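PDB 4AKM: lysosome-associated membrane glycoprotein 3 from Homo sapiens, which is a lysosomal membrane glycoprotein that takes part in the unfolded protein response and in fusion of lysosomes with autophagosomes. Local coordinates for residues G5-L10 with N45-S50; I23-Q28 with L130-T135; E77-I82 with M107-V112. All coordinates share one frame; numbering follows the deposited sequence.

In the fold
The three contacts lie in the membrane-proximal part of the luminal domain, a beta prism. Interaction 1 brings strand 5-11 of one antiparallel sheet against strand 48-52 of the other. Interaction 2 pairs two strands inside the first sheet, and interaction 3 pairs two inside the second. The centres of interactions 1 and 2 are about 18 Å apart, and strands 5-11 and 14-27 are neighbours that connect them. Interactions 2 and 3 touch where Thr134 OG1 lies 3.6 Å from Phe108 CZ. The N-glycan at Asn70 is about 8 Å from the Ser50 side chain and about 9 Å from that of Ile82.

Interaction 1 of 3, residues G5-L10 with N45-S50; sequences GIYQVL and NATQAS
In the beta prism, the seam between the two sheets is made here by Tyr7 and Val9 of strand 5-11 and by Thr47, Ala49 and Ser50 of segment 45-50. The short strand segments run in roughly the same direction, 31° apart, with their axes approaching to 6.3 Å. No hydrogen bond crosses between them. The two segments meet through side chains and are not paired as neighbours in one sheet.

Tyr7 has the largest share of the contact. Its CB and its ring carbon CD1 each lie 4.0 Å from Ala49 CB. The methyl therefore sits at the root of the tyrosine, oblique to the ring. Further out, the Thr47 methyl CG2 is 4.2 Å from Tyr7 OH. The two side chains cross at about a right angle. Tyr7 CG stands anti to the carbonyl carbon (chi1 -53°), which turns the ring back along its own strand towards Gly5. There Gly5 C lies over the centre of one ring face, 4.0 Å above the plane. The buried ring is also touched by Leu62 of strand 57-64, by Ile42 and by Pro44.

Thr47 turns its two branches to different tasks. CG2 faces the tyrosine, while OG1 bonds to the backbone oxygen of Asp43, a few residues earlier. On the first strand, the backbone of Tyr7 bonds to Ala19 and that of Val9 to Cys16 and Ile17. Val9 also touches Cys53. The Cys16-Cys53 disulfide ties strand 14-27 to the residue that follows strand 48-52, beside this end of the seam. Next to it, the Val9 methyl CG2 rests 4.1 Å from the backbone oxygen Ser50 O.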
loop_
_atom_site.group_PDB
_atom_site.type_symbol
_atom_site.label_atom_id
_atom_site.label_comp_id
_atom_site.label_asym_id
_atom_site.label_seq_id
_atom_site.Cartn_x
_atom_site.Cartn_y
_atom_site.Cartn_z
ATOM N N GLY A 5 4.292 -0.833 9.682
ATOM C CA GLY A 5 5.598 -0.427 9.202
ATOM C C GLY A 5 5.665 1.045 8.863
ATOM O O GLY A 5 4.676 1.621 8.400
ATOM N N ILE A 6 6.823 1.657 9.100
ATOM C CA ILE A 6 7.015 3.059 8.759
ATOM C C ILE A 6 7.914 3.194 7.529
ATOM O O ILE A 6 9.127 2.957 7.574
ATOM C CB ILE A 6 7.553 3.872 9.941
ATOM C CG1 ILE A 6 6.591 3.771 11.124
ATOM C CG2 ILE A 6 7.732 5.324 9.547
ATOM C CD1 ILE A 6 7.030 2.796 12.192
ATOM N N TYR A 7 7.286 3.574 6.424
ATOM C CA TYR A 7 7.943 3.615 5.134
ATOM C C TYR A 7 8.042 5.046 4.668
ATOM O O TYR A 7 7.372 5.935 5.202
ATOM C CB TYR A 7 7.155 2.789 4.127
ATOM C CG TYR A 7 6.882 1.387 4.613
ATOM C CD1 TYR A 7 7.916 0.569 5.043
ATOM C CD2 TYR A 7 5.586 0.892 4.669
ATOM C CE1 TYR A 7 7.667 -0.706 5.497
ATOM C CE2 TYR A 7 5.331 -0.379 5.117
ATOM C CZ TYR A 7 6.371 -1.173 5.531
ATOM O OH TYR A 7 6.111 -2.444 5.979
ATOM N N GLN A 8 8.858 5.259 3.645
ATOM C CA GLN A 8 9.278 6.596 3.302
ATOM C C GLN A 8 9.955 6.598 1.942
ATOM O O GLN A 8 10.781 5.734 1.649
ATOM C CB GLN A 8 10.258 7.055 4.368
ATOM C CG GLN A 8 10.557 8.517 4.384
ATOM C CD GLN A 8 11.706 8.826 5.312
ATOM O OE1 GLN A 8 12.867 8.557 4.988
ATOM N NE2 GLN A 8 11.392 9.374 6.485
ATOM N N VAL A 9 9.602 7.570 1.108
ATOM C CA VAL A 9 10.228 7.728 -0.202
ATOM C C VAL A 9 10.801 9.140 -0.307
ATOM O O VAL A 9 10.188 10.092 0.170
ATOM C CB VAL A 9 9.218 7.484 -1.345
ATOM C CG1 VAL A 9 9.901 7.584 -2.695
ATOM C CG2 VAL A 9 8.549 6.124 -1.192
ATOM N N LEU A 10 11.974 9.282 -0.918
ATOM C CA LEU A 10 12.639 10.584 -0.947
ATOM C C LEU A 10 13.085 11.062 -2.329
ATOM O O LEU A 10 13.519 10.271 -3.171
ATOM C CB LEU A 10 13.842 10.582 -0.002
ATOM C CG LEU A 10 13.553 10.511 1.497
ATOM C CD1 LEU A 10 14.829 10.183 2.266
ATOM C CD2 LEU A 10 12.953 11.819 1.983
ATOM N N ASN A 45 10.079 -5.131 9.515
ATOM C CA ASN A 45 11.516 -5.141 9.788
ATOM C C ASN A 45 12.295 -6.016 8.803
ATOM O O ASN A 45 13.507 -6.178 8.913
ATOM C CB ASN A 45 11.805 -5.521 11.243
ATOM C CG ASN A 45 11.552 -4.369 12.206
ATOM O OD1 ASN A 45 11.619 -3.191 11.828
ATOM N ND2 ASN A 45 11.267 -4.702 13.462
ATOM N N ALA A 46 11.572 -6.559 7.832
ATOM C CA ALA A 46 12.133 -7.449 6.829
ATOM C C ALA A 46 11.641 -6.995 5.457
ATOM O O ALA A 46 11.485 -7.796 4.534
ATOM C CB ALA A 46 11.706 -8.879 7.107
ATOM N N THR A 47 11.395 -5.695 5.333
ATOM C CA THR A 47 10.817 -5.140 4.114
ATOM C C THR A 47 11.520 -3.848 3.702
ATOM O O THR A 47 11.639 -2.912 4.492
ATOM C CB THR A 47 9.292 -4.906 4.280
ATOM O OG1 THR A 47 8.610 -6.167 4.248
ATOM C CG2 THR A 47 8.745 -4.015 3.174
ATOM N N GLN A 48 11.992 -3.814 2.462
ATOM C CA GLN A 48 12.713 -2.666 1.940
ATOM C C GLN A 48 11.765 -1.723 1.213
ATOM O O GLN A 48 11.071 -2.120 0.279
ATOM C CB GLN A 48 13.809 -3.125 0.982
ATOM C CG GLN A 48 14.292 -4.549 1.231
ATOM C CD GLN A 48 15.689 -4.602 1.816
ATOM O OE1 GLN A 48 16.114 -3.689 2.530
ATOM N NE2 GLN A 48 16.418 -5.672 1.509
ATOM N N ALA A 49 11.747 -0.469 1.637
ATOM C CA ALA A 49 10.947 0.535 0.964
ATOM C C ALA A 49 11.795 1.315 -0.035
ATOM O O ALA A 49 12.909 1.749 0.266
ATOM C CB ALA A 49 10.317 1.471 1.979
ATOM N N SER A 50 11.257 1.487 -1.231
ATOM C CA SER A 50 11.905 2.287 -2.256
ATOM C C SER A 50 10.780 2.859 -3.074
ATOM O O SER A 50 9.623 2.561 -2.830
ATOM C CB SER A 50 12.799 1.428 -3.147
ATOM O OG SER A 50 12.025 0.579 -3.977
#

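Interaction 2 of 3, residues I23-Q28 with L130-T135; sequences IQLIVQ and LQVKTT
Ile26 and Gln131 form a hydrogen-bonded pair in an antiparallel sheet of the beta prism, where strand 14-27 runs beside strand 130-135. The N-to-C directions of the short segments are 157° apart. Ile26 N gives its hydrogen to Gln131 O at 2.9 Å, and Gln131 N returns a bond to Ile26 O. Gln24 and Lys133 exchange a second pair of backbone bonds.

The Ile26 side chain can be followed outward. Its CB lies 4.1 Å from Gln131 CB, and the two side chains run side by side, pointing the same way. CG2 then comes 3.9 Å from Gln131 OE1, alongside the amide. The other branch starts at CG1, which is anti to the carbonyl carbon (chi1 -69°). It carries CD1 along the strand to Lys133, where it meets CD at 3.7 Å. An aliphatic stretch of the lysine thus lies across the end of the isoleucine. Arg37 and Tyr39 also touch Ile26. The side-chain NE2 of Gln131 bonds to Ser123 OG, and NE2 of Gln24 to Asn41 OD1.

The other face bears Ile23, Leu25, Val27, Leu130, Val132 and Thr134. It is buried, and Leu25, Val27 and Leu130 reach strand 80-90 of the second sheet. Leu25 CD2 lies 3.7 Å from Val132 CB. At one end Val27 CG1 meets Leu130 CD1 at 3.9 Å. At the other, Ile23 CG2 touches Val132 CG2 at 3.7 Å.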
loop_
_atom_site.group_PDB
_atom_site.type_symbol
_atom_site.label_atom_id
_atom_site.label_comp_id
_atom_site.label_asym_id
_atom_site.label_seq_id
_atom_site.Cartn_x
_atom_site.Cartn_y
_atom_site.Cartn_z
ATOM N N ILE A 23 0.242 -4.296 6.501
ATOM C CA ILE A 23 -0.262 -4.864 5.260
ATOM C C ILE A 23 -0.277 -6.388 5.327
ATOM O O ILE A 23 0.646 -7.021 5.843
ATOM C CB ILE A 23 0.528 -4.345 4.034
ATOM C CG1 ILE A 23 0.348 -2.833 3.908
ATOM C CG2 ILE A 23 0.065 -5.022 2.760
ATOM C CD1 ILE A 23 1.430 -2.158 3.112
ATOM N N GLN A 24 -1.364 -6.957 4.826
ATOM C CA GLN A 24 -1.589 -8.385 4.845
ATOM C C GLN A 24 -1.970 -8.796 3.427
ATOM O O GLN A 24 -2.652 -8.055 2.719
ATOM C CB GLN A 24 -2.717 -8.716 5.837
ATOM C CG GLN A 24 -2.898 -10.202 6.135
ATOM C CD GLN A 24 -3.957 -10.478 7.201
ATOM O OE1 GLN A 24 -5.159 -10.417 6.935
ATOM N NE2 GLN A 24 -3.509 -10.789 8.414
ATOM N N LEU A 25 -1.511 -9.963 2.998
ATOM C CA LEU A 25 -1.914 -10.497 1.706
ATOM C C LEU A 25 -2.701 -11.777 1.927
ATOM O O LEU A 25 -2.256 -12.662 2.644
ATOM C CB LEU A 25 -0.696 -10.751 0.812
ATOM C CG LEU A 25 0.012 -9.499 0.282
ATOM C CD1 LEU A 25 1.268 -9.852 -0.512
ATOM C CD2 LEU A 25 -0.936 -8.658 -0.562
ATOM N N ILE A 26 -3.877 -11.863 1.321
ATOM C CA ILE A 26 -4.722 -13.040 1.450
ATOM C C ILE A 26 -4.827 -13.747 0.104
ATOM O O ILE A 26 -5.329 -13.164 -0.860
ATOM C CB ILE A 26 -6.156 -12.675 1.934
ATOM C CG1 ILE A 26 -6.153 -12.191 3.389
ATOM C CG2 ILE A 26 -7.095 -13.867 1.780
ATOM C CD1 ILE A 26 -5.916 -10.709 3.558
ATOM N N VAL A 27 -4.352 -14.993 0.032
ATOM C CA VAL A 27 -4.525 -15.781 -1.192
ATOM C C VAL A 27 -5.525 -16.924 -1.024
ATOM O O VAL A 27 -5.521 -17.636 -0.022
ATOM C CB VAL A 27 -3.179 -16.283 -1.822
ATOM C CG1 VAL A 27 -2.019 -15.380 -1.428
ATOM C CG2 VAL A 27 -2.884 -17.732 -1.449
ATOM N N GLN A 28 -6.397 -17.071 -2.015
ATOM C CA GLN A 28 -7.439 -18.091 -1.990
ATOM C C GLN A 28 -6.981 -19.365 -2.693
ATOM O O GLN A 28 -7.185 -19.524 -3.897
ATOM C CB GLN A 28 -8.707 -17.557 -2.651
ATOM C CG GLN A 28 -9.978 -17.876 -1.890
ATOM C CD GLN A 28 -11.043 -16.815 -2.075
ATOM O OE1 GLN A 28 -11.623 -16.319 -1.103
ATOM N NE2 GLN A 28 -11.306 -16.457 -3.330
ATOM N N LEU A 130 -6.067 -13.159 -5.183
ATOM C CA LEU A 130 -5.165 -12.357 -4.374
ATOM C C LEU A 130 -5.841 -11.094 -3.882
ATOM O O LEU A 130 -6.448 -10.349 -4.646
ATOM C CB LEU A 130 -3.876 -12.026 -5.137
ATOM C CG LEU A 130 -2.888 -11.137 -4.374
ATOM C CD1 LEU A 130 -2.370 -11.830 -3.124
ATOM C CD2 LEU A 130 -1.744 -10.687 -5.264
ATOM N N GLN A 131 -5.707 -10.858 -2.586
ATOM C CA GLN A 131 -6.350 -9.741 -1.932
ATOM C C GLN A 131 -5.319 -9.061 -1.047
ATOM O O GLN A 131 -4.447 -9.717 -0.491
ATOM C CB GLN A 131 -7.503 -10.271 -1.084
ATOM C CG GLN A 131 -8.444 -9.228 -0.557
ATOM C CD GLN A 131 -9.586 -9.847 0.216
ATOM O OE1 GLN A 131 -9.520 -11.013 0.620
ATOM N NE2 GLN A 131 -10.647 -9.076 0.423
ATOM N N VAL A 132 -5.399 -7.744 -0.932
ATOM C CA VAL A 132 -4.548 -7.034 0.008
ATOM C C VAL A 132 -5.413 -6.338 1.064
ATOM O O VAL A 132 -6.489 -5.829 0.755
ATOM C CB VAL A 132 -3.584 -6.045 -0.711
ATOM C CG1 VAL A 132 -4.353 -5.003 -1.499
ATOM C CG2 VAL A 132 -2.640 -5.388 0.281
ATOM N N LYS A 133 -4.953 -6.361 2.313
ATOM C CA LYS A 133 -5.616 -5.649 3.400
ATOM C C LYS A 133 -4.657 -4.713 4.130
ATOM O O LYS A 133 -3.538 -5.095 4.468
ATOM C CB LYS A 133 -6.272 -6.624 4.384
ATOM C CG LYS A 133 -7.775 -6.774 4.168
ATOM C CD LYS A 133 -8.298 -8.125 4.635
ATOM C CE LYS A 133 -9.614 -8.472 3.930
ATOM N NZ LYS A 133 -10.070 -9.875 4.187
ATOM N N THR A 134 -5.097 -3.479 4.356
ATOM C CA THR A 134 -4.299 -2.511 5.098
ATOM C C THR A 134 -4.918 -2.232 6.453
ATOM O O THR A 134 -6.116 -2.410 6.652
ATOM C CB THR A 134 -4.153 -1.174 4.350
ATOM O OG1 THR A 134 -5.384 -0.439 4.418
ATOM C CG2 THR A 134 -3.778 -1.414 2.901
ATOM N N THR A 135 -4.092 -1.768 7.380
ATOM C CA THR A 135 -4.548 -1.505 8.734
ATOM C C THR A 135 -3.646 -0.442 9.341
ATOM O O THR A 135 -2.525 -0.276 8.894
ATOM C CB THR A 135 -4.487 -2.792 9.579
ATOM O OG1 THR A 135 -4.977 -2.528 10.895
ATOM C CG2 THR A 135 -3.072 -3.284 9.695
#

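Interaction 3 of 3, residues E77-I82 with M107-V112; sequences EESYYI and MFQTAV
Tyr80, Ile82 and Val112 bury the most surface where strands 80-90 and 97-110 of the antiparallel hairpin pair at the end away from its turn. Tyr80 and Thr110 exchange two backbone hydrogen bonds. The Tyr80 ring lies alongside the threonine: Thr110 CB stands over one face, 4.3 Å from the ring centroid and 26° off the normal, a CH-pi contact. Val112 CA comes to the ring edge, in its plane, 3.8 Å from CD1. Tyr80 CG sits between the backbone N and the carbonyl carbon (chi1 61°), which sets the ring beside the partner strand. Val112 in turn lays CG1 3.7 Å from Glu78 CB.

A beta bulge separates Tyr80 from Ile82, shifting the register by one. Ile82 N bonds to Met107 O at 2.7 Å; the return bond is weak. Ile82 CD1 rests 3.9 Å from Phe108 CD2, at the corner where the chain turns.

Among the neighbouring strands, strand 67-75 lies next to strand 80-90: Ile82 touches Phe73, and Tyr81 touches Thr74. Tyr80 OH bonds to His114 O. Phe108 stacks on Phe116 and packs on Val137 and Leu139 of strand 137-141, in the other sheet.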
loop_
_atom_site.group_PDB
_atom_site.type_symbol
_atom_site.label_atom_id
_atom_site.label_comp_id
_atom_site.label_asym_id
_atom_site.label_seq_id
_atom_site.Cartn_x
_atom_site.Cartn_y
_atom_site.Cartn_z
ATOM N N GLU A 77 -5.213 17.212 -8.072
ATOM C CA GLU A 77 -5.095 18.633 -7.743
ATOM C C GLU A 77 -6.408 19.407 -7.930
ATOM O O GLU A 77 -6.878 19.601 -9.052
ATOM C CB GLU A 77 -3.928 19.288 -8.501
ATOM C CG GLU A 77 -3.868 20.807 -8.385
ATOM C CD GLU A 77 -3.928 21.305 -6.948
ATOM O OE1 GLU A 77 -3.018 20.972 -6.158
ATOM O OE2 GLU A 77 -4.889 22.032 -6.605
ATOM N N GLU A 78 -7.008 19.828 -6.816
ATOM C CA GLU A 78 -6.525 19.467 -5.484
ATOM C C GLU A 78 -6.958 18.044 -5.132
ATOM O O GLU A 78 -7.869 17.504 -5.765
ATOM C CB GLU A 78 -6.983 20.486 -4.429
ATOM C CG GLU A 78 -8.492 20.703 -4.359
ATOM C CD GLU A 78 -8.873 21.942 -3.556
ATOM O OE1 GLU A 78 -8.061 22.891 -3.492
ATOM O OE2 GLU A 78 -9.990 21.971 -2.995
ATOM N N SER A 79 -6.271 17.462 -4.145
ATOM C CA SER A 79 -6.403 16.058 -3.714
ATOM C C SER A 79 -5.492 15.064 -4.442
ATOM O O SER A 79 -5.182 15.216 -5.625
ATOM C CB SER A 79 -7.854 15.544 -3.723
ATOM O OG SER A 79 -8.268 15.206 -5.040
ATOM N N TYR A 80 -5.072 14.046 -3.694
ATOM C CA TYR A 80 -4.287 12.936 -4.213
ATOM C C TYR A 80 -4.922 11.647 -3.702
ATOM O O TYR A 80 -5.757 11.677 -2.798
ATOM C CB TYR A 80 -2.831 13.035 -3.747
ATOM C CG TYR A 80 -2.656 12.993 -2.240
ATOM C CD1 TYR A 80 -2.804 14.140 -1.470
ATOM C CD2 TYR A 80 -2.345 11.805 -1.587
ATOM C CE1 TYR A 80 -2.646 14.105 -0.093
ATOM C CE2 TYR A 80 -2.185 11.763 -0.213
ATOM C CZ TYR A 80 -2.336 12.915 0.529
ATOM O OH TYR A 80 -2.176 12.875 1.894
ATOM N N TYR A 81 -4.516 10.518 -4.268
ATOM C CA TYR A 81 -5.108 9.234 -3.912
ATOM C C TYR A 81 -4.201 8.112 -4.380
ATOM O O TYR A 81 -3.289 8.337 -5.176
ATOM C CB TYR A 81 -6.497 9.090 -4.552
ATOM C CG TYR A 81 -6.521 9.392 -6.035
ATOM C CD1 TYR A 81 -6.716 10.688 -6.500
ATOM C CD2 TYR A 81 -6.339 8.384 -6.970
ATOM C CE1 TYR A 81 -6.728 10.969 -7.856
ATOM C CE2 TYR A 81 -6.351 8.652 -8.327
ATOM C CZ TYR A 81 -6.545 9.944 -8.767
ATOM O OH TYR A 81 -6.557 10.205 -10.119
ATOM N N ILE A 82 -4.434 6.905 -3.874
ATOM C CA ILE A 82 -3.771 5.734 -4.428
ATOM C C ILE A 82 -4.487 5.382 -5.721
ATOM O O ILE A 82 -5.685 5.110 -5.713
ATOM C CB ILE A 82 -3.822 4.526 -3.473
ATOM C CG1 ILE A 82 -2.877 4.729 -2.290
ATOM C CG2 ILE A 82 -3.457 3.247 -4.212
ATOM C CD1 ILE A 82 -3.148 3.798 -1.125
ATOM N N MET A 107 -8.526 5.568 -4.240
ATOM C CA MET A 107 -8.398 4.955 -2.930
ATOM C C MET A 107 -7.650 5.842 -1.947
ATOM O O MET A 107 -6.580 6.370 -2.256
ATOM C CB MET A 107 -7.701 3.601 -3.056
ATOM C CG MET A 107 -7.765 2.767 -1.800
ATOM S SD MET A 107 -7.000 1.156 -1.998
ATOM C CE MET A 107 -7.590 0.337 -0.519
ATOM N N PHE A 108 -8.230 5.988 -0.761
ATOM C CA PHE A 108 -7.691 6.843 0.291
ATOM C C PHE A 108 -7.533 8.265 -0.219
ATOM O O PHE A 108 -6.549 8.929 0.090
ATOM C CB PHE A 108 -6.334 6.343 0.806
ATOM C CG PHE A 108 -6.376 4.993 1.471
ATOM C CD1 PHE A 108 -7.542 4.244 1.519
ATOM C CD2 PHE A 108 -5.238 4.484 2.069
ATOM C CE1 PHE A 108 -7.562 3.007 2.132
ATOM C CE2 PHE A 108 -5.251 3.252 2.686
ATOM C CZ PHE A 108 -6.415 2.511 2.720
ATOM N N GLN A 109 -8.490 8.725 -1.016
ATOM C CA GLN A 109 -8.406 10.067 -1.586
ATOM C C GLN A 109 -8.420 11.138 -0.492
ATOM O O GLN A 109 -9.281 11.128 0.389
ATOM C CB GLN A 109 -9.532 10.306 -2.593
ATOM C CG GLN A 109 -9.352 11.576 -3.418
ATOM C CD GLN A 109 -10.504 11.822 -4.375
ATOM O OE1 GLN A 109 -11.547 11.169 -4.291
ATOM N NE2 GLN A 109 -10.323 12.768 -5.291
ATOM N N THR A 110 -7.462 12.059 -0.564
ATOM C CA THR A 110 -7.248 13.045 0.489
ATOM C C THR A 110 -6.866 14.393 -0.102
ATOM O O THR A 110 -6.093 14.450 -1.059
ATOM C CB THR A 110 -6.103 12.606 1.422
ATOM O OG1 THR A 110 -6.366 11.291 1.920
ATOM C CG2 THR A 110 -5.948 13.570 2.592
ATOM N N ALA A 111 -7.401 15.471 0.474
ATOM C CA ALA A 111 -7.058 16.829 0.053
ATOM C C ALA A 111 -5.550 17.043 0.124
ATOM O O ALA A 111 -4.910 16.661 1.104
ATOM C CB ALA A 111 -7.781 17.849 0.916
ATOM N N VAL A 112 -4.985 17.644 -0.919
ATOM C CA VAL A 112 -3.537 17.808 -1.013
ATOM C C VAL A 112 -2.995 18.661 0.139
ATOM O O VAL A 112 -3.594 19.668 0.515
ATOM C CB VAL A 112 -3.112 18.372 -2.396
ATOM C CG1 VAL A 112 -3.821 19.685 -2.689
ATOM C CG2 VAL A 112 -1.600 18.533 -2.481
#